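Local atomic coordinates of acetyltransferase, GNAT family (Streptococcus pneumoniae, PDB entry 2ATR), a protein that is of unknown function but, as a member of the GNAT family, probably transfers an acetyl group from acetyl-coenzyme A to a substrate not yet identified. Residues I2-Q7 / Y45-G50; E13-L18 / D51-L56; S66-D71 / Q100-T105; S86-A91 / G113-M118. One frame throughout, in Å; residues are numbered along the deposited sequence.

Interaction 1: I2-Q7 / Y45-G50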
loop_
_atom_site.group_PDB
_atom_site.type_symbol
_atom_site.label_atom_id
_atom_site.label_comp_id
_atom_site.label_asym_id
_atom_site.label_seq_id
_atom_site.Cartn_x
_atom_site.Cartn_y
_atom_site.Cartn_z
ATOM N N ILE A 2 -11.853 -13.804 -4.530
ATOM C CA ILE A 2 -11.162 -12.890 -3.592
ATOM C C ILE A 2 -12.056 -11.847 -2.929
ATOM O O ILE A 2 -12.851 -11.201 -3.574
ATOM C CB ILE A 2 -9.865 -12.224 -4.181
ATOM C CG1 ILE A 2 -8.707 -13.244 -4.217
ATOM C CG2 ILE A 2 -9.423 -11.053 -3.316
ATOM C CD1 ILE A 2 -8.585 -13.974 -5.493
ATOM N N THR A 3 -11.878 -11.707 -1.632
ATOM C CA THR A 3 -12.616 -10.790 -0.818
ATOM C C THR A 3 -11.713 -9.614 -0.473
ATOM O O THR A 3 -10.560 -9.787 -0.098
ATOM C CB THR A 3 -13.087 -11.486 0.493
ATOM O OG1 THR A 3 -13.902 -12.607 0.146
ATOM C CG2 THR A 3 -13.898 -10.554 1.339
ATOM N N ILE A 4 -12.253 -8.424 -0.610
ATOM C CA ILE A 4 -11.549 -7.230 -0.140
ATOM C C ILE A 4 -12.315 -6.745 1.075
ATOM O O ILE A 4 -13.512 -6.391 0.967
ATOM C CB ILE A 4 -11.407 -6.142 -1.239
ATOM C CG1 ILE A 4 -10.820 -6.706 -2.572
ATOM C CG2 ILE A 4 -10.702 -4.860 -0.694
ATOM C CD1 ILE A 4 -9.380 -7.314 -2.540
ATOM N N LYS A 5 -11.624 -6.767 2.218
ATOM C CA LYS A 5 -12.195 -6.417 3.517
ATOM C C LYS A 5 -11.417 -5.330 4.252
ATOM O O LYS A 5 -10.184 -5.440 4.476
ATOM C CB LYS A 5 -12.356 -7.662 4.405
ATOM C CG LYS A 5 -13.740 -8.309 4.247
ATOM C CD LYS A 5 -13.865 -9.662 4.983
ATOM C CE LYS A 5 -15.279 -10.301 4.783
ATOM N NZ LYS A 5 -16.186 -10.103 5.952
ATOM N N LYS A 6 -12.148 -4.260 4.585
ATOM C CA LYS A 6 -11.677 -3.222 5.480
ATOM C C LYS A 6 -11.467 -3.768 6.863
ATOM O O LYS A 6 -12.332 -4.452 7.405
ATOM C CB LYS A 6 -12.681 -2.071 5.570
ATOM C CG LYS A 6 -12.064 -0.833 6.103
ATOM C CD LYS A 6 -13.027 0.340 5.919
ATOM C CE LYS A 6 -12.458 1.602 6.512
ATOM N NZ LYS A 6 -12.102 1.420 7.936
ATOM N N GLN A 7 -10.343 -3.372 7.450
ATOM C CA GLN A 7 -9.880 -3.826 8.753
ATOM C C GLN A 7 -9.755 -2.681 9.744
ATOM O O GLN A 7 -9.158 -1.648 9.413
ATOM C CB GLN A 7 -8.490 -4.417 8.556
ATOM C CG GLN A 7 -8.203 -5.586 9.405
ATOM C CD GLN A 7 -8.936 -6.841 8.976
ATOM O OE1 GLN A 7 -9.055 -7.780 9.773
ATOM N NE2 GLN A 7 -9.420 -6.877 7.721
ATOM N N TYR A 45 -6.870 -2.406 4.255
ATOM C CA TYR A 45 -7.700 -3.441 3.648
ATOM C C TYR A 45 -6.890 -4.721 3.447
ATOM O O TYR A 45 -5.713 -4.656 3.133
ATOM C CB TYR A 45 -8.273 -2.964 2.306
ATOM C CG TYR A 45 -9.373 -1.921 2.413
ATOM C CD1 TYR A 45 -10.683 -2.239 2.119
ATOM C CD2 TYR A 45 -9.095 -0.630 2.805
ATOM C CE1 TYR A 45 -11.668 -1.313 2.221
ATOM C CE2 TYR A 45 -10.071 0.301 2.910
ATOM C CZ TYR A 45 -11.362 -0.039 2.619
ATOM O OH TYR A 45 -12.344 0.904 2.715
ATOM N N LEU A 46 -7.528 -5.874 3.627
ATOM C CA LEU A 46 -6.897 -7.156 3.290
ATOM C C LEU A 46 -7.571 -7.783 2.093
ATOM O O LEU A 46 -8.770 -7.545 1.864
ATOM C CB LEU A 46 -6.950 -8.144 4.456
ATOM C CG LEU A 46 -6.357 -7.612 5.747
ATOM C CD1 LEU A 46 -6.482 -8.700 6.810
ATOM C CD2 LEU A 46 -4.869 -7.214 5.512
ATOM N N ALA A 47 -6.791 -8.550 1.325
ATOM C CA ALA A 47 -7.290 -9.414 0.282
ATOM C C ALA A 47 -7.313 -10.835 0.846
ATOM O O ALA A 47 -6.312 -11.279 1.452
ATOM C CB ALA A 47 -6.382 -9.358 -0.928
ATOM N N LEU A 48 -8.472 -11.499 0.700
ATOM C CA LEU A 48 -8.718 -12.836 1.282
ATOM C C LEU A 48 -9.147 -13.812 0.220
ATOM O O LEU A 48 -10.020 -13.521 -0.600
ATOM C CB LEU A 48 -9.815 -12.790 2.358
ATOM C CG LEU A 48 -9.171 -12.546 3.727
ATOM C CD1 LEU A 48 -9.183 -11.092 4.134
ATOM C CD2 LEU A 48 -9.870 -13.396 4.757
ATOM N N ASP A 49 -8.559 -14.991 0.273
ATOM C CA ASP A 49 -8.926 -16.084 -0.595
ATOM C C ASP A 49 -9.552 -17.070 0.394
ATOM O O ASP A 49 -8.815 -17.822 1.089
ATOM C CB ASP A 49 -7.648 -16.694 -1.217
ATOM C CG ASP A 49 -7.952 -17.930 -2.082
ATOM O OD1 ASP A 49 -9.151 -18.218 -2.304
ATOM O OD2 ASP A 49 -7.002 -18.573 -2.567
ATOM N N GLY A 50 -10.889 -17.026 0.521
ATOM C CA GLY A 50 -11.560 -17.727 1.616
ATOM C C GLY A 50 -11.075 -17.168 2.921
ATOM O O GLY A 50 -11.157 -15.969 3.150
#
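Lys6 lays the root of its side chain over one face of the Tyr45 ring. Its CG stands 4.0 Å from the centroid of the Tyr45 ring, a CH-pi contact, and its CD passes 3.3 Å from Tyr45 OH. With CG anti to the backbone N (chi1 -162°), the Lys6 chain runs across the ring before a bend at chi4 leads its amine away. Next along the same sheet face, Ile4 CG2 meets Tyr45 CD1 at 3.8 Å. The other branch of Ile4 ends in CD1, 4.0 Å from Ala47 CB. Gln7 NE2 lies 3.6 Å from CD1 of Leu46, whose side chain shares a sheet face with Thr3. The antiparallel backbones set this register. Thr3 and Leu48 form one hydrogen-bonded pair, with Thr3 N 2.8 Å from Leu48 O. Lys5 and Leu46 form the next, with Leu46 N 2.8 Å from Lys5 O. Each pair is bonded in both directions. Tyr45 OH is held by a hydrogen bond to Asn94 OD1, which fixes the far end of the ring. Strand 2-7 is one of the two edge strands of the sheet. Strand 52-61 flanks strand 43-49 across from it, and helix 83-92 packs on Ile4, Tyr45 and Ala47.

Interaction 2: E13-L18 / D51-L56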
loop_
_atom_site.group_PDB
_atom_site.type_symbol
_atom_site.label_atom_id
_atom_site.label_comp_id
_atom_site.label_asym_id
_atom_site.label_seq_id
_atom_site.Cartn_x
_atom_site.Cartn_y
_atom_site.Cartn_z
ATOM N N GLU A 13 0.809 -10.617 13.675
ATOM C CA GLU A 13 0.768 -12.090 13.456
ATOM C C GLU A 13 -0.044 -12.491 12.252
ATOM O O GLU A 13 0.377 -13.385 11.486
ATOM C CB GLU A 13 0.192 -12.834 14.661
ATOM C CG GLU A 13 0.769 -12.400 16.004
ATOM C CD GLU A 13 -0.131 -11.400 16.697
ATOM O OE1 GLU A 13 -1.368 -11.654 16.745
ATOM O OE2 GLU A 13 0.392 -10.369 17.189
ATOM N N ASP A 14 -1.190 -11.827 12.059
ATOM C CA ASP A 14 -2.091 -12.183 10.948
ATOM C C ASP A 14 -1.563 -11.715 9.584
ATOM O O ASP A 14 -2.002 -12.206 8.539
ATOM C CB ASP A 14 -3.521 -11.664 11.199
ATOM C CG ASP A 14 -4.064 -12.046 12.621
ATOM O OD1 ASP A 14 -3.809 -13.194 13.092
ATOM O OD2 ASP A 14 -4.718 -11.181 13.276
ATOM N N VAL A 15 -0.621 -10.772 9.576
ATOM C CA VAL A 15 -0.113 -10.260 8.288
ATOM C C VAL A 15 1.395 -10.415 8.069
ATOM O O VAL A 15 1.892 -10.099 6.992
ATOM C CB VAL A 15 -0.484 -8.797 8.068
ATOM C CG1 VAL A 15 -2.028 -8.677 7.918
ATOM C CG2 VAL A 15 0.070 -7.940 9.220
ATOM N N LEU A 16 2.099 -10.906 9.079
ATOM C CA LEU A 16 3.571 -10.986 9.012
ATOM C C LEU A 16 4.033 -11.818 7.845
ATOM O O LEU A 16 5.022 -11.477 7.197
ATOM C CB LEU A 16 4.165 -11.506 10.316
ATOM C CG LEU A 16 5.699 -11.444 10.467
ATOM C CD1 LEU A 16 6.234 -10.026 10.389
ATOM C CD2 LEU A 16 6.104 -12.103 11.778
ATOM N N HIS A 17 3.312 -12.892 7.545
ATOM C CA HIS A 17 3.599 -13.688 6.339
ATOM C C HIS A 17 3.627 -12.859 5.041
ATOM O O HIS A 17 4.377 -13.147 4.115
ATOM C CB HIS A 17 2.637 -14.902 6.219
ATOM C CG HIS A 17 1.225 -14.534 5.868
ATOM N ND1 HIS A 17 0.387 -13.919 6.764
ATOM C CD2 HIS A 17 0.503 -14.731 4.737
ATOM C CE1 HIS A 17 -0.778 -13.696 6.180
ATOM N NE2 HIS A 17 -0.736 -14.193 4.954
ATOM N N LEU A 18 2.799 -11.820 4.957
ATOM C CA LEU A 18 2.811 -10.964 3.754
ATOM C C LEU A 18 4.143 -10.154 3.650
ATOM O O LEU A 18 4.760 -10.099 2.607
ATOM C CB LEU A 18 1.628 -9.995 3.803
ATOM C CG LEU A 18 0.201 -10.556 3.731
ATOM C CD1 LEU A 18 -0.818 -9.411 3.750
ATOM C CD2 LEU A 18 0.055 -11.367 2.520
ATOM N N ASP A 51 -10.505 -18.010 3.762
ATOM C CA ASP A 51 -9.931 -17.525 5.005
ATOM C C ASP A 51 -8.458 -17.148 4.843
ATOM O O ASP A 51 -7.882 -16.610 5.749
ATOM C CB ASP A 51 -10.088 -18.547 6.147
ATOM C CG ASP A 51 -11.572 -18.872 6.471
ATOM O OD1 ASP A 51 -12.435 -17.969 6.385
ATOM O OD2 ASP A 51 -11.853 -20.042 6.817
ATOM N N ALA A 52 -7.846 -17.449 3.707
ATOM C CA ALA A 52 -6.378 -17.138 3.538
ATOM C C ALA A 52 -6.128 -15.617 3.343
ATOM O O ALA A 52 -6.714 -15.071 2.453
ATOM C CB ALA A 52 -5.874 -17.865 2.307
ATOM N N VAL A 53 -5.262 -14.975 4.141
ATOM C CA VAL A 53 -4.827 -13.535 3.910
ATOM C C VAL A 53 -3.753 -13.509 2.803
ATOM O O VAL A 53 -2.683 -14.101 2.948
ATOM C CB VAL A 53 -4.316 -12.874 5.208
ATOM C CG1 VAL A 53 -3.817 -11.379 4.970
ATOM C CG2 VAL A 53 -5.401 -12.922 6.298
ATOM N N VAL A 54 -4.092 -12.956 1.651
ATOM C CA VAL A 54 -3.197 -13.023 0.478
ATOM C C VAL A 54 -2.667 -11.620 0.035
ATOM O O VAL A 54 -1.822 -11.526 -0.823
ATOM C CB VAL A 54 -3.748 -13.947 -0.701
ATOM C CG1 VAL A 54 -4.183 -15.329 -0.122
ATOM C CG2 VAL A 54 -4.921 -13.345 -1.552
ATOM N N GLY A 55 -3.166 -10.549 0.644
ATOM C CA GLY A 55 -2.821 -9.194 0.153
ATOM C C GLY A 55 -3.171 -8.202 1.210
ATOM O O GLY A 55 -4.019 -8.496 2.068
ATOM N N LEU A 56 -2.477 -7.049 1.198
ATOM C CA LEU A 56 -2.718 -5.983 2.149
ATOM C C LEU A 56 -2.462 -4.623 1.452
ATOM O O LEU A 56 -1.601 -4.527 0.580
ATOM C CB LEU A 56 -1.818 -6.155 3.405
ATOM C CG LEU A 56 -1.668 -5.062 4.477
ATOM C CD1 LEU A 56 -1.305 -5.663 5.858
ATOM C CD2 LEU A 56 -0.594 -4.004 4.024
#
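The imidazole of His17 meets Val53 at its edge. Val53 O lies 2.8 Å from His17 NE2, only 3° out of the ring plane, and the hydrogen bond is nearly straight (173° at the hydrogen). One ring face carries CG of the next residue, Leu18, 3.9 Å above the plane and offset toward the rim. Asp14 O also lies at the ring edge, in plane. His17 takes the crowded position at chi1 (71°), its CG between backbone N and carbonyl carbon, and this turns the ring toward the strand. Ring atom CE1 then also touches Val53 CB at 3.8 Å. Beside this polar bond the contact is apolar. Leu18 CD1 reaches Val53 CG1 at 3.8 Å and presses on Leu56 CB at 3.4 Å, tighter than usual for two carbons. Val15 CG1 meets Leu56 CD1 at 3.7 Å, the two side chains crossing at about a right angle. Leu18 CD2 rests on the backbone where Val54 and Gly55 form a classic beta bulge facing Ala47. Helix 12-20 thus packs on the sheet face carrying Leu46 and Leu56. An apolar seam joins helix to strand, and a single directional N-H to carbonyl bond at its margin fixes the rotation of the imidazole.

Interaction 3: S66-D71 / Q100-T105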
loop_
_atom_site.group_PDB
_atom_site.type_symbol
_atom_site.label_atom_id
_atom_site.label_comp_id
_atom_site.label_asym_id
_atom_site.label_seq_id
_atom_site.Cartn_x
_atom_site.Cartn_y
_atom_site.Cartn_z
ATOM N N SER A 66 -2.956 15.171 2.923
ATOM C CA SER A 66 -1.968 14.187 2.463
ATOM C C SER A 66 -2.297 12.774 2.907
ATOM O O SER A 66 -2.576 12.523 4.100
ATOM C CB SER A 66 -0.564 14.535 2.937
ATOM O OG SER A 66 -0.507 14.369 4.350
ATOM N N VAL A 67 -2.265 11.882 1.917
ATOM C CA VAL A 67 -2.434 10.456 2.045
ATOM C C VAL A 67 -1.279 9.764 1.258
ATOM O O VAL A 67 -0.881 10.210 0.177
ATOM C CB VAL A 67 -3.809 10.002 1.523
ATOM C CG1 VAL A 67 -3.927 8.420 1.524
ATOM C CG2 VAL A 67 -4.979 10.642 2.376
ATOM N N PHE A 68 -0.688 8.741 1.847
ATOM C CA PHE A 68 0.448 8.032 1.200
ATOM C C PHE A 68 0.088 6.559 1.180
ATOM O O PHE A 68 -0.395 6.042 2.204
ATOM C CB PHE A 68 1.768 8.272 1.948
ATOM C CG PHE A 68 2.159 9.743 2.028
ATOM C CD1 PHE A 68 2.962 10.315 1.039
ATOM C CD2 PHE A 68 1.641 10.566 3.043
ATOM C CE1 PHE A 68 3.331 11.665 1.097
ATOM C CE2 PHE A 68 1.965 11.910 3.079
ATOM C CZ PHE A 68 2.834 12.454 2.106
ATOM N N VAL A 69 0.309 5.913 0.039
ATOM C CA VAL A 69 0.089 4.464 -0.099
ATOM C C VAL A 69 1.371 3.859 0.457
ATOM O O VAL A 69 2.420 3.857 -0.207
ATOM C CB VAL A 69 -0.149 3.958 -1.585
ATOM C CG1 VAL A 69 -0.246 2.385 -1.589
ATOM C CG2 VAL A 69 -1.449 4.516 -2.185
ATOM N N GLN A 70 1.325 3.452 1.721
ATOM C CA GLN A 70 2.544 3.034 2.420
ATOM C C GLN A 70 2.935 1.572 2.114
ATOM O O GLN A 70 4.081 1.301 1.713
ATOM C CB GLN A 70 2.382 3.302 3.903
ATOM C CG GLN A 70 3.531 2.809 4.806
ATOM C CD GLN A 70 4.902 3.363 4.381
ATOM O OE1 GLN A 70 4.996 4.437 3.803
ATOM N NE2 GLN A 70 5.948 2.598 4.625
ATOM N N ASP A 71 2.002 0.634 2.255
ATOM C CA ASP A 71 2.268 -0.790 1.897
ATOM C C ASP A 71 1.232 -1.216 0.899
ATOM O O ASP A 71 0.027 -0.914 1.069
ATOM C CB ASP A 71 2.197 -1.768 3.109
ATOM C CG ASP A 71 3.164 -1.430 4.230
ATOM O OD1 ASP A 71 4.314 -0.992 3.970
ATOM O OD2 ASP A 71 2.777 -1.637 5.400
ATOM N N GLN A 100 -3.492 15.820 -1.756
ATOM C CA GLN A 100 -2.476 15.105 -2.539
ATOM C C GLN A 100 -2.414 13.679 -2.090
ATOM O O GLN A 100 -2.441 13.392 -0.875
ATOM C CB GLN A 100 -1.084 15.720 -2.378
ATOM C CG GLN A 100 -1.004 17.088 -2.985
ATOM C CD GLN A 100 0.362 17.671 -2.846
ATOM O OE1 GLN A 100 0.886 17.842 -1.731
ATOM N NE2 GLN A 100 0.965 17.974 -3.973
ATOM N N VAL A 101 -2.350 12.768 -3.063
ATOM C CA VAL A 101 -2.153 11.372 -2.713
ATOM C C VAL A 101 -0.898 10.900 -3.455
ATOM O O VAL A 101 -0.790 11.102 -4.669
ATOM C CB VAL A 101 -3.377 10.530 -3.068
ATOM C CG1 VAL A 101 -3.099 9.085 -2.742
ATOM C CG2 VAL A 101 -4.638 11.041 -2.273
ATOM N N GLN A 102 0.047 10.307 -2.714
ATOM C CA GLN A 102 1.325 9.928 -3.271
ATOM C C GLN A 102 1.772 8.544 -2.839
ATOM O O GLN A 102 1.158 7.926 -1.983
ATOM C CB GLN A 102 2.404 10.961 -2.900
ATOM C CG GLN A 102 2.127 12.349 -3.435
ATOM C CD GLN A 102 3.233 13.300 -3.087
ATOM O OE1 GLN A 102 4.322 13.201 -3.604
ATOM N NE2 GLN A 102 2.967 14.194 -2.190
ATOM N N LEU A 103 2.872 8.087 -3.428
ATOM C CA LEU A 103 3.468 6.773 -3.126
ATOM C C LEU A 103 4.892 6.861 -3.691
ATOM O O LEU A 103 5.228 7.788 -4.496
ATOM C CB LEU A 103 2.673 5.600 -3.732
ATOM C CG LEU A 103 2.456 5.437 -5.253
ATOM C CD1 LEU A 103 3.597 4.636 -5.943
ATOM C CD2 LEU A 103 1.168 4.695 -5.464
ATOM N N ALA A 104 5.722 5.905 -3.283
ATOM C CA ALA A 104 7.115 5.836 -3.806
ATOM C C ALA A 104 7.295 4.352 -4.183
ATOM O O ALA A 104 6.870 3.455 -3.440
ATOM C CB ALA A 104 8.150 6.270 -2.722
ATOM N N THR A 105 7.884 4.099 -5.341
ATOM C CA THR A 105 8.061 2.721 -5.781
ATOM C C THR A 105 9.422 2.461 -6.445
ATOM O O THR A 105 10.052 3.415 -6.930
ATOM C CB THR A 105 6.836 2.217 -6.651
ATOM O OG1 THR A 105 6.979 0.826 -6.865
ATOM C CG2 THR A 105 6.727 2.951 -8.023
HETATM O O HOH W 1 0.433 13.059 -0.290
HETATM O O HOH W 2 5.140 5.205 -0.280
#
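Gln102 runs alongside Phe68 on one face of the sheet, and both side chains point the same way. Gln102 CB meets Phe68 CD1 at 4.0 Å. With CG anti to the carbonyl carbon (chi1 -62°) and the chain extended beyond it, the amide is carried out beside the ring. There Gln102 NE2 comes 4.2 Å from Phe68 CE1. The amide and ring planes are 39° apart, so this is no flat stack. At the tip, Gln102 NE2 makes a weak hydrogen bond to water 1. That water lies over one face of the Phe68 ring, 3.4 Å above its plane, toward the rim. It donates to Val67 O at 3.2 Å, so this carbonyl is held twice. Its other donor is Gln102 N, 3.0 Å from Val67 O. Val67 N bonds to Gln100 O, and Val69 N lies 3.0 Å from Gln102 O. These bonds are the pattern of parallel strands. On the other sheet face Val67 CB touches Val101 CG2. Val69 CB meets Leu103 CB at 3.9 Å, the two side chains lying side by side. Water 2 then bridges Val69 O and, weakly, Ala104 N. Beyond it the chains part, as in the splayed parallel strands of GNAT proteins, where the gap receives acetyl-coenzyme A. Gln70 and Asp71 form a classic beta bulge facing Arg58, and Asp71 makes a salt bridge to that arginine. Strands 66-74 and 100-102 are the two strands of a beta-alpha-beta unit. Its helix 83-92 touches Val69 and Val101, helix 109-117 packs on Leu103, and strand 52-61 borders strand 66-74.

Interaction 4: S86-A91 / G113-M118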
loop_
_atom_site.group_PDB
_atom_site.type_symbol
_atom_site.label_atom_id
_atom_site.label_comp_id
_atom_site.label_asym_id
_atom_site.label_seq_id
_atom_site.Cartn_x
_atom_site.Cartn_y
_atom_site.Cartn_z
ATOM N N SER A 86 -7.978 -3.866 -6.941
ATOM C CA SER A 86 -9.055 -3.929 -6.000
ATOM C C SER A 86 -8.681 -3.275 -4.705
ATOM O O SER A 86 -9.436 -2.460 -4.217
ATOM C CB SER A 86 -9.444 -5.408 -5.773
ATOM O OG SER A 86 -9.845 -5.934 -7.016
ATOM N N LEU A 87 -7.516 -3.648 -4.155
ATOM C CA LEU A 87 -7.009 -3.071 -2.886
ATOM C C LEU A 87 -6.896 -1.506 -2.963
ATOM O O LEU A 87 -7.398 -0.782 -2.091
ATOM C CB LEU A 87 -5.669 -3.694 -2.525
ATOM C CG LEU A 87 -5.719 -5.143 -1.962
ATOM C CD1 LEU A 87 -4.261 -5.652 -1.812
ATOM C CD2 LEU A 87 -6.441 -5.154 -0.610
HETATM N N MSE A 88 -6.287 -1.053 -4.048
HETATM C CA MSE A 88 -6.109 0.368 -4.369
HETATM C C MSE A 88 -7.464 1.105 -4.493
HETATM O O MSE A 88 -7.689 2.155 -3.883
HETATM C CB MSE A 88 -5.250 0.488 -5.662
HETATM C CG MSE A 88 -3.695 0.298 -5.436
HETATM SE SE MSE A 88 -2.833 1.677 -4.602
HETATM C CE MSE A 88 -2.820 2.839 -6.011
ATOM N N LYS A 89 -8.376 0.547 -5.278
ATOM C CA LYS A 89 -9.696 1.194 -5.489
ATOM C C LYS A 89 -10.524 1.292 -4.224
ATOM O O LYS A 89 -11.065 2.377 -3.937
ATOM C CB LYS A 89 -10.461 0.547 -6.655
ATOM C CG LYS A 89 -9.761 0.738 -8.010
ATOM C CD LYS A 89 -10.409 -0.124 -9.135
ATOM C CE LYS A 89 -9.651 -0.035 -10.421
ATOM N NZ LYS A 89 -9.359 1.387 -10.848
ATOM N N GLU A 90 -10.562 0.232 -3.414
ATOM C CA GLU A 90 -11.261 0.317 -2.098
ATOM C C GLU A 90 -10.626 1.245 -1.065
ATOM O O GLU A 90 -11.338 2.028 -0.399
ATOM C CB GLU A 90 -11.476 -1.043 -1.444
ATOM C CG GLU A 90 -12.298 -2.028 -2.294
ATOM C CD GLU A 90 -13.692 -1.491 -2.656
ATOM O OE1 GLU A 90 -14.322 -0.820 -1.807
ATOM O OE2 GLU A 90 -14.146 -1.726 -3.804
ATOM N N ALA A 91 -9.303 1.148 -0.889
ATOM C CA ALA A 91 -8.653 2.014 0.108
ATOM C C ALA A 91 -8.735 3.481 -0.306
ATOM O O ALA A 91 -9.147 4.306 0.494
ATOM C CB ALA A 91 -7.208 1.591 0.371
ATOM N N GLY A 113 4.080 0.887 -14.653
ATOM C CA GLY A 113 2.927 0.627 -15.527
ATOM C C GLY A 113 1.676 0.343 -14.692
ATOM O O GLY A 113 0.602 0.832 -15.005
ATOM N N PHE A 114 1.811 -0.416 -13.604
ATOM C CA PHE A 114 0.685 -0.684 -12.713
ATOM C C PHE A 114 0.086 0.585 -12.032
ATOM O O PHE A 114 -1.127 0.797 -12.077
ATOM C CB PHE A 114 0.977 -1.765 -11.674
ATOM C CG PHE A 114 -0.062 -1.804 -10.547
ATOM C CD1 PHE A 114 -1.311 -2.388 -10.764
ATOM C CD2 PHE A 114 0.194 -1.233 -9.297
ATOM C CE1 PHE A 114 -2.289 -2.412 -9.739
ATOM C CE2 PHE A 114 -0.782 -1.238 -8.301
ATOM C CZ PHE A 114 -2.022 -1.838 -8.540
ATOM N N TYR A 115 0.929 1.409 -11.424
ATOM C CA TYR A 115 0.447 2.647 -10.777
ATOM C C TYR A 115 -0.136 3.671 -11.783
ATOM O O TYR A 115 -1.119 4.360 -11.480
ATOM C CB TYR A 115 1.536 3.254 -9.900
ATOM C CG TYR A 115 1.815 2.403 -8.692
ATOM C CD1 TYR A 115 0.775 2.122 -7.747
ATOM C CD2 TYR A 115 3.076 1.796 -8.513
ATOM C CE1 TYR A 115 1.030 1.305 -6.619
ATOM C CE2 TYR A 115 3.334 0.931 -7.412
ATOM C CZ TYR A 115 2.320 0.709 -6.476
ATOM O OH TYR A 115 2.579 -0.125 -5.409
ATOM N N ARG A 116 0.446 3.740 -12.973
ATOM C CA ARG A 116 -0.154 4.562 -14.038
ATOM C C ARG A 116 -1.529 4.039 -14.392
ATOM O O ARG A 116 -2.455 4.843 -14.560
ATOM C CB ARG A 116 0.756 4.654 -15.246
ATOM C CG ARG A 116 1.901 5.672 -15.134
ATOM C CD ARG A 116 2.580 5.896 -16.553
ATOM N NE ARG A 116 3.551 7.005 -16.531
ATOM C CZ ARG A 116 4.847 6.898 -16.828
ATOM N NH1 ARG A 116 5.385 5.721 -17.198
ATOM N NH2 ARG A 116 5.624 7.964 -16.763
ATOM N N SER A 117 -1.721 2.709 -14.384
ATOM C CA SER A 117 -3.064 2.146 -14.695
ATOM C C SER A 117 -4.009 2.512 -13.582
ATOM O O SER A 117 -5.232 2.534 -13.771
ATOM C CB SER A 117 -3.039 0.609 -14.911
ATOM O OG SER A 117 -2.952 -0.038 -13.644
HETATM N N MSE A 118 -3.455 2.847 -12.417
HETATM C CA MSE A 118 -4.279 3.272 -11.291
HETATM C C MSE A 118 -4.472 4.789 -11.306
HETATM O O MSE A 118 -5.153 5.294 -10.468
HETATM C CB MSE A 118 -3.695 2.820 -9.937
HETATM C CG MSE A 118 -3.803 1.330 -9.592
HETATM SE SE MSE A 118 -5.480 0.581 -9.713
HETATM C CE MSE A 118 -5.303 -0.221 -11.180
#
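Phe114 O, the carbonyl of a residue whose ring touches Met88, is gripped by two groups of its own helix. Ser117 OG donates to Phe114 O over an unusually short, doubtful 2.5 Å, and Met118 N adds a weak bond. Together they close the last turn of helix 109-117. Helix 83-92, across the contact, is the crossover helix of the beta-alpha-beta unit of the GNAT fold. Its N-terminal end lies in a Gln-x-x-Gly-x-Gly sequence, matching the Gln/Arg-x-x-Gly-x-Gly/Ala motif that in relatives binds the pyrophosphate of acetyl-coenzyme A, and probably does so here. The two helices meet through apolar side chains, with both methionines present as selenomethionine. The Met88 chain bends at chi2 and chi3, which spreads its atoms over three partners. Its CG touches Phe114 CZ at 4.1 Å. Farther out, CE reaches the edge of the Tyr115 ring, near the ring plane, 4.1 Å from Tyr115 CD1. The same methyl lies 4.0 Å from Met118 CG. Phe114 also braces its neighbour: Phe114 CD2 stands 3.7 Å above the Tyr115 ring plane, over the ring centre. Leu72 of strand 66-74 touches Met88, Phe114 and Tyr115, so the two helices share a seat on the sheet. Met118 curls back at chi2 and chi3 toward helix 83-92. Its SE lies 4.1 Å from Met88 CB and 4.1 Å from Lys89 NZ, the lysine chain crossing it at about a right angle.

How the interactions relate
Interactions 1, 2 and 3 all reach one mixed sheet, and interaction 4 joins helices beside it. Interactions 1 and 2 share a strand border, where Ala47 O lies 2.8 Å from Val54 N at the bulge. Interactions 1 and 3 lie on opposite sides of the chain's centre, their centres about 21 Å apart. Interaction 4 connects them: Tyr45 CE2 packs 3.6 Å from Ala91 CA, and Val69 CG2 lies 4.0 Å from Met88 SE. Leu103 CD2 also meets Tyr115 CD1 at 3.5 Å. Interactions 3 and 4 therefore probably border the acetyl-coenzyme A cleft, as in other GNAT proteins, while interaction 2 packs helix 12-20 on the sheet's middle strand.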